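Local coordinates for protein alpha-pyrone synthesis polyketide synthase-like Pks18 (PDB 1TED) that is a homodimeric type III polyketide synthase that probably extends medium- and long-chain acyl-CoA starters with malonyl-CoA to make tri- and tetraketide alpha-pyrones, at residues Asp258-Gly263 and Pro282-Ser287. Numbering follows the deposited sequence.
Sequences DNTEDG and PGYIFS
Thr260 and Tyr284 bring the two backbones nearest, 6.9 Å apart at their CA atoms, where the irregular segment 258-263 passes residues 282-287 near the start of helix 281-299. From Thr260 to Gly263 the chain makes a type I beta turn, closed by a hydrogen bond of 2.7 Å from Gly263 N to Thr260 O. On the helix, Tyr284 does all the touching: its ring reaches along the turn with the hydroxyl at the far end.

Thr260 covers one face of that ring. Its methyl CG2 lies 3.6 Å from the ring centroid and 18° off the normal, a CH-pi contact. A chi1 of 60° sets CG2 anti to the carbonyl carbon and directs OG1 elsewhere, within hydrogen-bonding distance of the carbonyl oxygens of Leu257, the stronger partner, and Gly380. The single hydroxyl proton must be shared between these two acceptors or serve one at a time.

At the ring's outer end, Tyr284 OH donates a hydrogen bond of 2.8 Å to Asp262 OD1, which accepts on its syn lone pair. The carboxylate and ring planes stand 64° apart, and OD1 sits near the ring plane rather than over a face. Gly263 also meets the edge, its CA 3.9 Å from Tyr284 CE2. A methyl over one face and a bond at the hydroxyl would be expected to restrict the ring's tilt.

Beyond the pair, Ile285 packs on helix 317-327, and Glu261 forms a salt bridge with Lys157 of the second subunit. The contact ties the connection between strands 247-256 and 264-269 to the start of helix 281-299, bridging the two ends of the stretch that contains the hairpin of strands 264-269 and 272-277, within the C-terminal half of the thiolase fold of chalcone synthase-like enzymes.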
loop_
_atom_site.group_PDB
_atom_site.type_symbol
_atom_site.label_atom_id
_atom_site.label_comp_id
_atom_site.label_asym_id
_atom_site.label_seq_id
_atom_site.Cartn_x
_atom_site.Cartn_y
_atom_site.Cartn_z
ATOM N N ASP A 258 2.371 20.523 9.560
ATOM C CA ASP A 258 3.706 20.867 10.041
ATOM C C ASP A 258 4.007 20.489 11.481
ATOM O O ASP A 258 3.233 20.789 12.386
ATOM C CB ASP A 258 3.935 22.367 9.876
ATOM C CG ASP A 258 4.594 22.709 8.569
ATOM O OD1 ASP A 258 5.802 22.411 8.427
ATOM O OD2 ASP A 258 3.910 23.267 7.683
ATOM N N ASN A 259 5.148 19.843 11.681
ATOM C CA ASN A 259 5.597 19.430 13.005
ATOM C C ASN A 259 4.565 18.637 13.789
ATOM O O ASN A 259 4.208 19.006 14.902
ATOM C CB ASN A 259 6.016 20.655 13.828
ATOM C CG ASN A 259 6.994 21.547 13.086
ATOM O OD1 ASN A 259 8.050 21.091 12.624
ATOM N ND2 ASN A 259 6.650 22.830 12.964
ATOM N N THR A 260 4.086 17.542 13.212
ATOM C CA THR A 260 3.106 16.705 13.899
ATOM C C THR A 260 3.434 15.226 13.727
ATOM O O THR A 260 2.600 14.361 13.993
ATOM C CB THR A 260 1.674 16.966 13.373
ATOM O OG1 THR A 260 1.621 16.681 11.971
ATOM C CG2 THR A 260 1.266 18.425 13.616
ATOM N N GLU A 261 4.659 14.937 13.295
ATOM C CA GLU A 261 5.081 13.557 13.073
ATOM C C GLU A 261 4.797 12.615 14.232
ATOM O O GLU A 261 4.478 11.446 14.023
ATOM C CB GLU A 261 6.569 13.497 12.740
ATOM C CG GLU A 261 6.890 13.818 11.294
ATOM C CD GLU A 261 8.348 13.550 10.937
ATOM O OE1 GLU A 261 9.225 14.366 11.302
ATOM O OE2 GLU A 261 8.614 12.507 10.298
ATOM N N ASP A 262 4.899 13.125 15.452
ATOM C CA ASP A 262 4.682 12.303 16.635
ATOM C C ASP A 262 3.216 12.112 16.960
ATOM O O ASP A 262 2.883 11.485 17.966
ATOM C CB ASP A 262 5.380 12.940 17.840
ATOM C CG ASP A 262 4.635 14.159 18.367
ATOM O OD1 ASP A 262 4.073 14.922 17.555
ATOM O OD2 ASP A 262 4.617 14.358 19.598
ATOM N N GLY A 263 2.344 12.646 16.114
ATOM C CA GLY A 263 0.913 12.540 16.364
ATOM C C GLY A 263 0.325 11.140 16.332
ATOM O O GLY A 263 -0.288 10.700 17.310
ATOM N N PRO A 282 -5.036 15.849 19.774
ATOM C CA PRO A 282 -6.232 16.696 19.685
ATOM C C PRO A 282 -5.912 18.157 19.354
ATOM O O PRO A 282 -6.696 18.836 18.704
ATOM C CB PRO A 282 -6.909 16.507 21.050
ATOM C CG PRO A 282 -5.803 16.026 21.941
ATOM C CD PRO A 282 -4.975 15.143 21.062
ATOM N N GLY A 283 -4.753 18.628 19.792
ATOM C CA GLY A 283 -4.357 19.986 19.481
ATOM C C GLY A 283 -3.984 20.104 18.003
ATOM O O GLY A 283 -4.163 21.158 17.399
ATOM N N TYR A 284 -3.460 19.028 17.417
ATOM C CA TYR A 284 -3.087 19.049 15.997
ATOM C C TYR A 284 -4.354 19.040 15.150
ATOM O O TYR A 284 -4.426 19.677 14.100
ATOM C CB TYR A 284 -2.234 17.826 15.623
ATOM C CG TYR A 284 -0.929 17.691 16.370
ATOM C CD1 TYR A 284 -0.185 18.815 16.733
ATOM C CD2 TYR A 284 -0.402 16.434 16.649
ATOM C CE1 TYR A 284 1.056 18.691 17.352
ATOM C CE2 TYR A 284 0.840 16.295 17.263
ATOM C CZ TYR A 284 1.566 17.427 17.610
ATOM O OH TYR A 284 2.807 17.280 18.192
ATOM N N ILE A 285 -5.345 18.293 15.622
ATOM C CA ILE A 285 -6.619 18.189 14.941
ATOM C C ILE A 285 -7.338 19.531 14.934
ATOM O O ILE A 285 -7.775 19.997 13.888
ATOM C CB ILE A 285 -7.523 17.140 15.632
ATOM C CG1 ILE A 285 -6.922 15.742 15.441
ATOM C CG2 ILE A 285 -8.937 17.208 15.069
ATOM C CD1 ILE A 285 -7.613 14.665 16.239
ATOM N N PHE A 286 -7.456 20.149 16.104
ATOM C CA PHE A 286 -8.140 21.429 16.213
ATOM C C PHE A 286 -7.585 22.520 15.315
ATOM O O PHE A 286 -8.333 23.227 14.647
ATOM C CB PHE A 286 -8.098 21.949 17.643
ATOM C CG PHE A 286 -8.536 23.380 17.762
ATOM C CD1 PHE A 286 -9.879 23.728 17.595
ATOM C CD2 PHE A 286 -7.603 24.387 18.003
ATOM C CE1 PHE A 286 -10.293 25.062 17.664
ATOM C CE2 PHE A 286 -7.998 25.732 18.077
ATOM C CZ PHE A 286 -9.349 26.071 17.906
ATOM N N SER A 287 -6.271 22.674 15.306
ATOM C CA SER A 287 -5.672 23.727 14.508
ATOM C C SER A 287 -5.397 23.314 13.069
ATOM O O SER A 287 -5.060 24.156 12.225
ATOM C CB SER A 287 -4.385 24.227 15.175
ATOM O OG SER A 287 -3.427 23.198 15.265
#